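Local coordinates for protein beta-N-acetylglucosaminidase Nag2 (PDB 6EZS) that probably hydrolyses terminal non-reducing N-acetyl-D-hexosamine residues from N-acetyl-beta-D-hexosaminides, at residues Cys272-His277 and Trp582-Asn587; Thr529-Thr534 and Ile577-Trp582; His300-Glu305 and Glu367-Gly372. One frame throughout, in Å; residues are numbered along the deposited sequence.

Contact 1: residues Cys272-His277 and Trp582-Asn587. With NAG (2-acetamido-2-deoxy-beta-D-glucopyranose), chain C.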
loop_
_atom_site.group_PDB
_atom_site.type_symbol
_atom_site.label_atom_id
_atom_site.label_comp_id
_atom_site.label_asym_id
_atom_site.label_seq_id
_atom_site.Cartn_x
_atom_site.Cartn_y
_atom_site.Cartn_z
ATOM N N CYS A 272 5.192 2.913 1.830
ATOM C CA CYS A 272 6.282 3.854 1.517
ATOM C C CYS A 272 7.660 3.421 2.041
ATOM O O CYS A 272 8.662 4.108 1.815
ATOM C CB CYS A 272 5.956 5.229 2.080
ATOM S SG CYS A 272 4.535 6.014 1.302
ATOM N N ALA A 273 7.721 2.296 2.737
ATOM C CA ALA A 273 8.978 1.791 3.268
ATOM C C ALA A 273 9.757 1.014 2.222
ATOM O O ALA A 273 10.962 1.176 2.093
ATOM C CB ALA A 273 8.716 0.915 4.478
ATOM N N ARG A 274 9.083 0.127 1.509
ATOM C CA ARG A 274 9.751 -0.680 0.472
ATOM C C ARG A 274 10.346 0.187 -0.620
ATOM O O ARG A 274 11.454 -0.050 -1.067
ATOM C CB ARG A 274 8.793 -1.697 -0.140
ATOM C CG ARG A 274 8.621 -2.970 0.670
ATOM C CD ARG A 274 8.520 -2.736 2.179
ATOM N NE ARG A 274 8.411 -4.001 2.912
ATOM C CZ ARG A 274 7.310 -4.735 3.018
ATOM N NH1 ARG A 274 6.157 -4.325 2.463
ATOM N NH2 ARG A 274 7.361 -5.883 3.694
ATOM N N HIS A 275 9.586 1.181 -1.047
ATOM C CA HIS A 275 10.058 2.222 -1.928
ATOM C C HIS A 275 9.454 3.550 -1.478
ATOM O O HIS A 275 8.300 3.617 -1.051
ATOM C CB HIS A 275 9.693 1.893 -3.377
ATOM C CG HIS A 275 10.586 0.861 -3.989
ATOM N ND1 HIS A 275 10.209 -0.452 -4.151
ATOM C CD2 HIS A 275 11.863 0.939 -4.429
ATOM C CE1 HIS A 275 11.212 -1.135 -4.675
ATOM N NE2 HIS A 275 12.224 -0.312 -4.858
ATOM N N PHE A 276 10.258 4.601 -1.566
ATOM C CA PHE A 276 9.862 5.907 -1.137
ATOM C C PHE A 276 9.118 6.594 -2.279
ATOM O O PHE A 276 9.579 6.589 -3.408
ATOM C CB PHE A 276 11.093 6.711 -0.739
ATOM C CG PHE A 276 10.784 8.116 -0.333
ATOM C CD1 PHE A 276 10.165 8.379 0.873
ATOM C CD2 PHE A 276 11.091 9.181 -1.167
ATOM C CE1 PHE A 276 9.871 9.684 1.250
ATOM C CE2 PHE A 276 10.806 10.485 -0.797
ATOM C CZ PHE A 276 10.197 10.735 0.412
ATOM N N HIS A 277 7.968 7.180 -1.969
ATOM C CA HIS A 277 7.181 7.932 -2.924
ATOM C C HIS A 277 7.186 9.349 -2.420
ATOM O O HIS A 277 6.915 9.583 -1.241
ATOM C CB HIS A 277 5.757 7.377 -2.968
ATOM C CG HIS A 277 5.708 5.881 -2.955
ATOM N ND1 HIS A 277 6.195 5.119 -3.994
ATOM C CD2 HIS A 277 5.288 5.010 -2.010
ATOM C CE1 HIS A 277 6.064 3.840 -3.692
ATOM N NE2 HIS A 277 5.506 3.747 -2.500
ATOM N N TRP A 582 1.281 -2.837 -1.577
ATOM C CA TRP A 582 2.609 -3.201 -1.100
ATOM C C TRP A 582 3.572 -2.934 -2.246
ATOM O O TRP A 582 3.251 -3.193 -3.404
ATOM C CB TRP A 582 2.614 -4.650 -0.647
ATOM C CG TRP A 582 1.602 -4.887 0.411
ATOM C CD1 TRP A 582 0.364 -5.456 0.268
ATOM C CD2 TRP A 582 1.710 -4.516 1.793
ATOM N NE1 TRP A 582 -0.284 -5.491 1.479
ATOM C CE2 TRP A 582 0.518 -4.920 2.429
ATOM C CE3 TRP A 582 2.704 -3.889 2.555
ATOM C CZ2 TRP A 582 0.295 -4.714 3.784
ATOM C CZ3 TRP A 582 2.487 -3.705 3.906
ATOM C CH2 TRP A 582 1.297 -4.114 4.506
ATOM N N CYS A 583 4.739 -2.386 -1.930
ATOM C CA CYS A 583 5.558 -1.731 -2.953
ATOM C C CYS A 583 6.903 -2.356 -3.210
ATOM O O CYS A 583 7.806 -1.665 -3.690
ATOM C CB CYS A 583 5.690 -0.245 -2.630
ATOM S SG CYS A 583 4.163 0.621 -3.018
ATOM N N GLU A 584 7.004 -3.669 -2.981
ATOM C CA GLU A 584 8.231 -4.445 -3.274
ATOM C C GLU A 584 8.737 -4.248 -4.704
ATOM O O GLU A 584 9.934 -4.195 -4.922
ATOM C CB GLU A 584 8.021 -5.954 -3.083
ATOM C CG GLU A 584 8.037 -6.450 -1.654
ATOM C CD GLU A 584 6.706 -6.319 -0.965
ATOM O OE1 GLU A 584 5.839 -5.546 -1.439
ATOM O OE2 GLU A 584 6.532 -6.993 0.065
ATOM N N ILE A 585 7.824 -4.176 -5.664
ATOM C CA ILE A 585 8.187 -3.969 -7.082
ATOM C C ILE A 585 7.535 -2.731 -7.722
ATOM O O ILE A 585 7.460 -2.613 -8.932
ATOM C CB ILE A 585 7.921 -5.241 -7.913
ATOM C CG1 ILE A 585 6.480 -5.743 -7.726
ATOM C CG2 ILE A 585 8.898 -6.314 -7.491
ATOM C CD1 ILE A 585 6.091 -6.889 -8.630
ATOM N N ILE A 586 7.110 -1.792 -6.891
ATOM C CA ILE A 586 6.548 -0.515 -7.344
ATOM C C ILE A 586 7.470 0.623 -6.848
ATOM O O ILE A 586 7.547 0.908 -5.643
ATOM C CB ILE A 586 5.105 -0.355 -6.841
ATOM C CG1 ILE A 586 4.246 -1.526 -7.346
ATOM C CG2 ILE A 586 4.507 0.962 -7.328
ATOM C CD1 ILE A 586 2.982 -1.753 -6.568
ATOM N N ASN A 587 8.201 1.236 -7.775
ATOM C CA ASN A 587 9.151 2.305 -7.429
ATOM C C ASN A 587 8.951 3.604 -8.223
ATOM O O ASN A 587 9.816 4.460 -8.214
ATOM C CB ASN A 587 10.601 1.800 -7.557
ATOM C CG ASN A 587 11.008 1.520 -8.993
ATOM O OD1 ASN A 587 10.313 1.898 -9.935
ATOM N ND2 ASN A 587 12.144 0.857 -9.167
HETATM C C1 NAG C . 1.339 -8.844 3.129
HETATM C C2 NAG C . 2.436 -8.416 4.136
HETATM C C3 NAG C . 3.466 -7.437 3.567
HETATM C C4 NAG C . 3.926 -7.823 2.178
HETATM C C5 NAG C . 2.748 -8.303 1.343
HETATM C C6 NAG C . 3.168 -8.817 -0.033
HETATM C C7 NAG C . 1.885 -8.058 6.548
HETATM C C8 NAG C . 1.120 -7.137 7.453
HETATM N N2 NAG C . 1.762 -7.731 5.265
HETATM O O1 NAG C . 0.507 -9.878 3.635
HETATM O O3 NAG C . 4.608 -7.387 4.416
HETATM O O4 NAG C . 4.532 -6.660 1.617
HETATM O O5 NAG C . 2.125 -9.352 2.071
HETATM O O6 NAG C . 2.003 -8.884 -0.861
HETATM O O7 NAG C . 2.556 -8.992 6.972
#
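R274 and E584 converge from opposite segments on a single sugar hydroxyl, O4 of the bound NAG, while barely pairing with each other. Both loops leave the C-terminal ends of adjoining strands, 265-271 and 574-581, of the family 20 TIM barrel, where the active-site pocket lies. R274 NH1 donates to NAG O4 at 3.0 Å along a bent path, and O4 in turn donates to E584 OE2 at 2.6 Å. A straighter bond from R274 NH2 takes O3. The direct salt bridge, R274 NH1 to E584 OE2, is long at 3.6 Å: OE2 sits over the guanidinium face, so the attraction is of charges alone. R274 bends at chi2 (41°) and then extends, running alongside E584; its NE is held by E305, and NH1 also pairs with D271. Gripping O3 and O4 suits an enzyme that recognises a terminal sugar. The pyranose lies over one face of the W582 indole, with C3 above the plane and displaced toward the rim. CE3 of W582 lies at the edge of the R274 guanidinium, 3.5 Å from NH1, the two planes steeply inclined (69°).

Further along the two loops come the histidines. H277 NE2, bonded to the backbone O of D271, comes obliquely near C583 SG. H275 stands with the CB of N587 over one ring face, a CH-pi contact 3.7 Å from the centroid. Its NE2 is hydrogen-bonded to T335 OG1; on the other side of the ring ND1 donates across the contact to C583 O, 2.7 Å away, in the ring plane and nearly straight at 171°.

Contact 2: residues Thr529-Thr534 and Ile577-Trp582. With NAG (2-acetamido-2-deoxy-beta-D-glucopyranose), chain C.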
loop_
_atom_site.group_PDB
_atom_site.type_symbol
_atom_site.label_atom_id
_atom_site.label_comp_id
_atom_site.label_asym_id
_atom_site.label_seq_id
_atom_site.Cartn_x
_atom_site.Cartn_y
_atom_site.Cartn_z
ATOM N N THR A 529 -8.206 -7.539 -1.756
ATOM C CA THR A 529 -7.886 -6.107 -1.577
ATOM C C THR A 529 -6.412 -5.716 -1.773
ATOM O O THR A 529 -6.074 -4.536 -1.652
ATOM C CB THR A 529 -8.343 -5.611 -0.192
ATOM O OG1 THR A 529 -7.636 -6.324 0.827
ATOM C CG2 THR A 529 -9.842 -5.809 -0.006
ATOM N N TYR A 530 -5.550 -6.679 -2.106
ATOM C CA TYR A 530 -4.123 -6.398 -2.323
ATOM C C TYR A 530 -3.860 -6.009 -3.769
ATOM O O TYR A 530 -3.791 -6.854 -4.654
ATOM C CB TYR A 530 -3.265 -7.604 -1.942
ATOM C CG TYR A 530 -2.968 -7.782 -0.459
ATOM C CD1 TYR A 530 -3.774 -7.231 0.526
ATOM C CD2 TYR A 530 -1.881 -8.541 -0.053
ATOM C CE1 TYR A 530 -3.497 -7.422 1.857
ATOM C CE2 TYR A 530 -1.614 -8.758 1.267
ATOM C CZ TYR A 530 -2.422 -8.194 2.221
ATOM O OH TYR A 530 -2.133 -8.395 3.549
ATOM N N LEU A 531 -3.687 -4.710 -3.975
ATOM C CA LEU A 531 -3.452 -4.133 -5.284
ATOM C C LEU A 531 -2.056 -4.401 -5.847
ATOM O O LEU A 531 -1.831 -4.105 -7.024
ATOM C CB LEU A 531 -3.717 -2.634 -5.228
ATOM C CG LEU A 531 -5.155 -2.288 -4.826
ATOM C CD1 LEU A 531 -5.407 -0.793 -4.858
ATOM C CD2 LEU A 531 -6.173 -2.972 -5.735
ATOM N N ASP A 532 -1.150 -4.968 -5.039
ATOM C CA ASP A 532 0.145 -5.447 -5.553
ATOM C C ASP A 532 0.026 -6.713 -6.382
ATOM O O ASP A 532 0.956 -7.068 -7.121
ATOM C CB ASP A 532 1.236 -5.603 -4.456
ATOM C CG ASP A 532 0.838 -6.536 -3.313
ATOM O OD1 ASP A 532 -0.313 -6.457 -2.833
ATOM O OD2 ASP A 532 1.699 -7.321 -2.861
ATOM N N MET A 533 -1.124 -7.375 -6.285
ATOM C CA MET A 533 -1.371 -8.557 -7.069
ATOM C C MET A 533 -1.596 -8.238 -8.549
ATOM O O MET A 533 -2.227 -7.233 -8.886
ATOM C CB MET A 533 -2.583 -9.303 -6.535
ATOM C CG MET A 533 -2.434 -9.800 -5.118
ATOM S SD MET A 533 -1.129 -11.032 -4.986
ATOM C CE MET A 533 -0.304 -10.289 -3.576
ATOM N N THR A 534 -1.099 -9.121 -9.414
ATOM C CA THR A 534 -1.258 -8.999 -10.856
ATOM C C THR A 534 -2.720 -8.845 -11.247
ATOM O O THR A 534 -3.617 -9.325 -10.557
ATOM C CB THR A 534 -0.668 -10.217 -11.623
ATOM O OG1 THR A 534 -1.251 -11.458 -11.167
ATOM C CG2 THR A 534 0.859 -10.272 -11.482
ATOM N N ILE A 577 -13.644 -1.276 5.591
ATOM C CA ILE A 577 -12.911 -2.023 4.580
ATOM C C ILE A 577 -11.663 -1.243 4.222
ATOM O O ILE A 577 -11.647 -0.018 4.278
ATOM C CB ILE A 577 -13.788 -2.279 3.309
ATOM C CG1 ILE A 577 -14.680 -3.511 3.495
ATOM C CG2 ILE A 577 -12.933 -2.601 2.084
ATOM C CD1 ILE A 577 -15.845 -3.349 4.429
ATOM N N GLN A 578 -10.620 -1.965 3.839
ATOM C CA GLN A 578 -9.407 -1.325 3.360
ATOM C C GLN A 578 -8.721 -2.079 2.226
ATOM O O GLN A 578 -8.727 -3.299 2.179
ATOM C CB GLN A 578 -8.426 -1.118 4.507
ATOM C CG GLN A 578 -7.198 -0.337 4.096
ATOM C CD GLN A 578 -6.440 0.169 5.280
ATOM O OE1 GLN A 578 -6.733 1.253 5.783
ATOM N NE2 GLN A 578 -5.460 -0.622 5.753
ATOM N N THR A 579 -8.097 -1.318 1.340
ATOM C CA THR A 579 -7.325 -1.880 0.236
ATOM C C THR A 579 -5.883 -1.411 0.403
ATOM O O THR A 579 -5.645 -0.353 0.972
ATOM C CB THR A 579 -7.945 -1.543 -1.148
ATOM O OG1 THR A 579 -7.117 -2.085 -2.179
ATOM C CG2 THR A 579 -8.094 -0.061 -1.367
ATOM N N ALA A 580 -4.925 -2.218 -0.034
ATOM C CA ALA A 580 -3.515 -1.930 0.255
ATOM C C ALA A 580 -2.620 -2.131 -0.943
ATOM O O ALA A 580 -2.838 -3.040 -1.734
ATOM C CB ALA A 580 -3.009 -2.762 1.428
ATOM N N LEU A 581 -1.601 -1.273 -1.040
ATOM C CA LEU A 581 -0.574 -1.376 -2.067
ATOM C C LEU A 581 0.766 -1.632 -1.402
ATOM O O LEU A 581 1.307 -0.768 -0.743
ATOM C CB LEU A 581 -0.502 -0.110 -2.919
ATOM C CG LEU A 581 0.345 -0.243 -4.191
ATOM C CD1 LEU A 581 -0.268 -1.215 -5.203
ATOM C CD2 LEU A 581 0.548 1.114 -4.837
ATOM N N TRP A 582 1.281 -2.837 -1.577
ATOM C CA TRP A 582 2.609 -3.201 -1.100
ATOM C C TRP A 582 3.572 -2.934 -2.246
ATOM O O TRP A 582 3.251 -3.193 -3.404
ATOM C CB TRP A 582 2.614 -4.650 -0.647
ATOM C CG TRP A 582 1.602 -4.887 0.411
ATOM C CD1 TRP A 582 0.364 -5.456 0.268
ATOM C CD2 TRP A 582 1.710 -4.516 1.793
ATOM N NE1 TRP A 582 -0.284 -5.491 1.479
ATOM C CE2 TRP A 582 0.518 -4.920 2.429
ATOM C CE3 TRP A 582 2.704 -3.889 2.555
ATOM C CZ2 TRP A 582 0.295 -4.714 3.784
ATOM C CZ3 TRP A 582 2.487 -3.705 3.906
ATOM C CH2 TRP A 582 1.297 -4.114 4.506
HETATM C C1 NAG C . 1.339 -8.844 3.129
HETATM C C2 NAG C . 2.436 -8.416 4.136
HETATM C C3 NAG C . 3.466 -7.437 3.567
HETATM C C4 NAG C . 3.926 -7.823 2.178
HETATM C C5 NAG C . 2.748 -8.303 1.343
HETATM C C6 NAG C . 3.168 -8.817 -0.033
HETATM C C7 NAG C . 1.885 -8.058 6.548
HETATM C C8 NAG C . 1.120 -7.137 7.453
HETATM N N2 NAG C . 1.762 -7.731 5.265
HETATM O O1 NAG C . 0.507 -9.878 3.635
HETATM O O3 NAG C . 4.608 -7.387 4.416
HETATM O O4 NAG C . 4.532 -6.660 1.617
HETATM O O5 NAG C . 2.125 -9.352 2.071
HETATM O O6 NAG C . 2.003 -8.884 -0.861
HETATM O O7 NAG C . 2.556 -8.992 6.972
#
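T529 and T579 bring the two backbones together where a loop lies against the C-terminal part of strand 574-581 of the family 20 TIM barrel, bordering the sugar site. The polar bonds come first. T529 O accepts twice, from T579 OG1 at 2.7 Å and from A580 N at 3.1 Å, the two donors arriving on opposite faces of the carbonyl plane. T579 OG1 can reach it because it stands anti to its own backbone N (chi1 178°). Two residues further on, L531 N returns a bond to A580 O at 2.9 Å, completing a single bridge between Y530 and A580. The 529-534 loop then folds into a type I turn from Y530 to M533.

Aromatic contact follows. The indole of W582 turns its edge to the face of Y530, with the planes at 60° and NE1 above the middle of the phenol ring, 3.5 Å from CZ. D532 meets the same indole at another point of its edge, OD1 lying 3.3 Å from CD1 with the carboxylate turned steeply against the ring.

Apolar packing is slighter: L531 CB touches L581 CD1 at 3.7 Å. Separately, L531 CG packs as a carbon on the polar oxygen OG1 of T579.

Sugar binding uses what these contacts position. D532 OD2 accepts from NAG O6 at 2.6 Å, and Y530 OH bonds to O1 at the anomeric end, so the turn serves both the C6 arm and the reducing end; W546 adds a further bond to the sugar.

Around the contact, helix 599-608 packs on L531 and T579, and helix 589-596 covers L581. Strand 265-271, next in the barrel sheet, lies against A580 and W582 through M269.

Contact 3: residues His300-Glu305 and Glu367-Gly372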
loop_
_atom_site.group_PDB
_atom_site.type_symbol
_atom_site.label_atom_id
_atom_site.label_comp_id
_atom_site.label_asym_id
_atom_site.label_seq_id
_atom_site.Cartn_x
_atom_site.Cartn_y
_atom_site.Cartn_z
ATOM N N HIS A 300 1.975 3.498 5.656
ATOM C CA HIS A 300 2.920 2.487 6.077
ATOM C C HIS A 300 4.336 3.070 5.941
ATOM O O HIS A 300 4.968 2.983 4.878
ATOM C CB HIS A 300 2.740 1.220 5.244
ATOM C CG HIS A 300 3.514 0.057 5.759
ATOM N ND1 HIS A 300 3.122 -0.646 6.871
ATOM C CD2 HIS A 300 4.671 -0.511 5.347
ATOM C CE1 HIS A 300 3.997 -1.604 7.124
ATOM N NE2 HIS A 300 4.952 -1.539 6.218
ATOM N N LEU A 301 4.814 3.669 7.035
ATOM C CA LEU A 301 6.019 4.508 7.044
ATOM C C LEU A 301 7.325 3.790 7.375
ATOM O O LEU A 301 8.394 4.302 7.063
ATOM C CB LEU A 301 5.837 5.651 8.045
ATOM C CG LEU A 301 4.806 6.706 7.664
ATOM C CD1 LEU A 301 4.383 7.499 8.888
ATOM C CD2 LEU A 301 5.365 7.606 6.566
ATOM N N THR A 302 7.234 2.629 8.024
ATOM C CA THR A 302 8.406 1.906 8.516
ATOM C C THR A 302 8.294 0.440 8.144
ATOM O O THR A 302 7.206 -0.142 8.170
ATOM C CB THR A 302 8.582 2.008 10.053
ATOM O OG1 THR A 302 7.700 1.088 10.713
ATOM C CG2 THR A 302 8.315 3.440 10.563
ATOM N N ASP A 303 9.430 -0.149 7.800
ATOM C CA ASP A 303 9.511 -1.580 7.543
ATOM C C ASP A 303 10.985 -1.968 7.593
ATOM O O ASP A 303 11.816 -1.156 8.020
ATOM C CB ASP A 303 8.850 -1.940 6.188
ATOM C CG ASP A 303 8.089 -3.273 6.233
ATOM O OD1 ASP A 303 8.679 -4.275 6.688
ATOM O OD2 ASP A 303 6.908 -3.322 5.834
ATOM N N ASP A 304 11.299 -3.198 7.191
ATOM C CA ASP A 304 12.683 -3.673 7.142
ATOM C C ASP A 304 13.582 -2.899 6.172
ATOM O O ASP A 304 14.747 -2.683 6.447
ATOM C CB ASP A 304 12.715 -5.143 6.736
ATOM C CG ASP A 304 12.049 -6.042 7.734
ATOM O OD1 ASP A 304 12.307 -5.901 8.937
ATOM O OD2 ASP A 304 11.274 -6.921 7.318
ATOM N N GLU A 305 13.004 -2.487 5.050
ATOM C CA GLU A 305 13.724 -1.909 3.925
ATOM C C GLU A 305 13.803 -0.391 3.973
ATOM O O GLU A 305 14.451 0.203 3.120
ATOM C CB GLU A 305 13.049 -2.328 2.627
ATOM C CG GLU A 305 13.080 -3.832 2.376
ATOM C CD GLU A 305 12.044 -4.640 3.167
ATOM O OE1 GLU A 305 11.055 -4.083 3.715
ATOM O OE2 GLU A 305 12.234 -5.863 3.259
ATOM N N GLU A 367 1.687 4.240 10.752
ATOM C CA GLU A 367 2.051 2.897 11.195
ATOM C C GLU A 367 3.520 2.829 11.480
ATOM O O GLU A 367 4.332 3.141 10.626
ATOM C CB GLU A 367 1.698 1.814 10.174
ATOM C CG GLU A 367 1.999 0.396 10.666
ATOM C CD GLU A 367 1.737 -0.688 9.628
ATOM O OE1 GLU A 367 0.946 -0.474 8.686
ATOM O OE2 GLU A 367 2.339 -1.776 9.727
ATOM N N ILE A 368 3.826 2.359 12.686
ATOM C CA ILE A 368 5.164 2.146 13.177
ATOM C C ILE A 368 5.229 0.671 13.554
ATOM O O ILE A 368 4.573 0.247 14.506
ATOM C CB ILE A 368 5.424 3.022 14.432
ATOM C CG1 ILE A 368 5.042 4.493 14.180
ATOM C CG2 ILE A 368 6.874 2.913 14.877
ATOM C CD1 ILE A 368 5.784 5.176 13.046
ATOM N N ASP A 369 6.028 -0.102 12.815
ATOM C CA ASP A 369 6.116 -1.570 12.996
ATOM C C ASP A 369 7.077 -2.036 14.079
ATOM O O ASP A 369 8.287 -1.836 13.966
ATOM C CB ASP A 369 6.564 -2.240 11.693
ATOM C CG ASP A 369 5.429 -2.467 10.718
ATOM O OD1 ASP A 369 4.262 -2.214 11.071
ATOM O OD2 ASP A 369 5.723 -2.917 9.587
ATOM N N VAL A 370 6.526 -2.685 15.104
ATOM C CA VAL A 370 7.290 -3.353 16.172
ATOM C C VAL A 370 6.528 -4.617 16.621
ATOM O O VAL A 370 5.312 -4.684 16.377
ATOM C CB VAL A 370 7.485 -2.423 17.391
ATOM C CG1 VAL A 370 8.375 -1.245 17.048
ATOM C CG2 VAL A 370 6.154 -1.933 17.961
ATOM N N PRO A 371 7.186 -5.622 17.237
ATOM C CA PRO A 371 8.649 -5.731 17.370
ATOM C C PRO A 371 9.330 -6.230 16.103
ATOM O O PRO A 371 10.524 -6.037 15.930
ATOM C CB PRO A 371 8.808 -6.784 18.469
ATOM C CG PRO A 371 7.625 -7.667 18.285
ATOM C CD PRO A 371 6.508 -6.726 17.945
ATOM N N GLY A 372 8.570 -6.906 15.258
ATOM C CA GLY A 372 9.040 -7.354 13.971
ATOM C C GLY A 372 9.002 -6.263 12.928
ATOM O O GLY A 372 8.552 -5.144 13.172
HETATM O O HOH W 1 4.694 0.908 8.812
HETATM O O HOH W 2 9.535 -0.659 11.656
#
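H300 meets E367 at the edge of its imidazole and has D369 beside it, joining two neighbouring parallel strands of the TIM barrel near their C-terminal ends. From CB the side chain leaves with CG anti to the backbone N (chi1 -170°), and CG already comes within 3.9 Å of E367 OE1. Next, ND1 donates to that oxygen at 2.8 Å; OE1 lies in the ring plane but is met from above the carboxylate plane, the two flat groups standing steeply to each other. CE1 comes obliquely to 3.3 Å from D369 OD2. At the tip, NE2 donates to D303 OD2 at 2.7 Å, within its own segment. Hydrogen bonds to a carboxylate at each nitrogen fix the ring's rotation. Second partners steady the acids: H298 bonds E367 OE1, W487 bonds OE2, and H373 bonds D303 OD1.

T302 makes the other link. Its OG1 accepts an almost straight bond from D369 N (2.9 Å, 178°) and gives its own hydrogen to water 2, which passes one on to D369 O. Water 1 joins T302 N to E367 O, filling in where the strand backbones stand too far apart to bond directly. The methyl CG2 of T302 rests on I368 CD1.

Beyond these segments, strand 431-435 flanks 363-370 on its other side, helix 410-426 covers I368 and V370, and H300 turns toward strand 265-271, where it packs on M269 and D271, and meets W582 edge-to-face.

Overall arrangement
All three contacts are buried in the catalytic barrel, and none belongs to the surface. Contacts 1 and 2 share W582 and both touch the sugar, but contact 1 joins two loops through a histidine-backbone bond and side chains that share the sugar's hydroxyls, whereas contact 2 sets a loop against a strand with backbone bonds and an aromatic pair. Contact 3 joins two strands through acids, a histidine and waters; it does not itself bond the sugar but lies next to residues that do. R274 NE to E305 OE1 (2.8 Å), a salt bridge, and A273 packing on D303 tie it to contact 1, W582 against H300 to contact 2. Between contacts 1 and 2, I586 CD1 packs on L581 CD1.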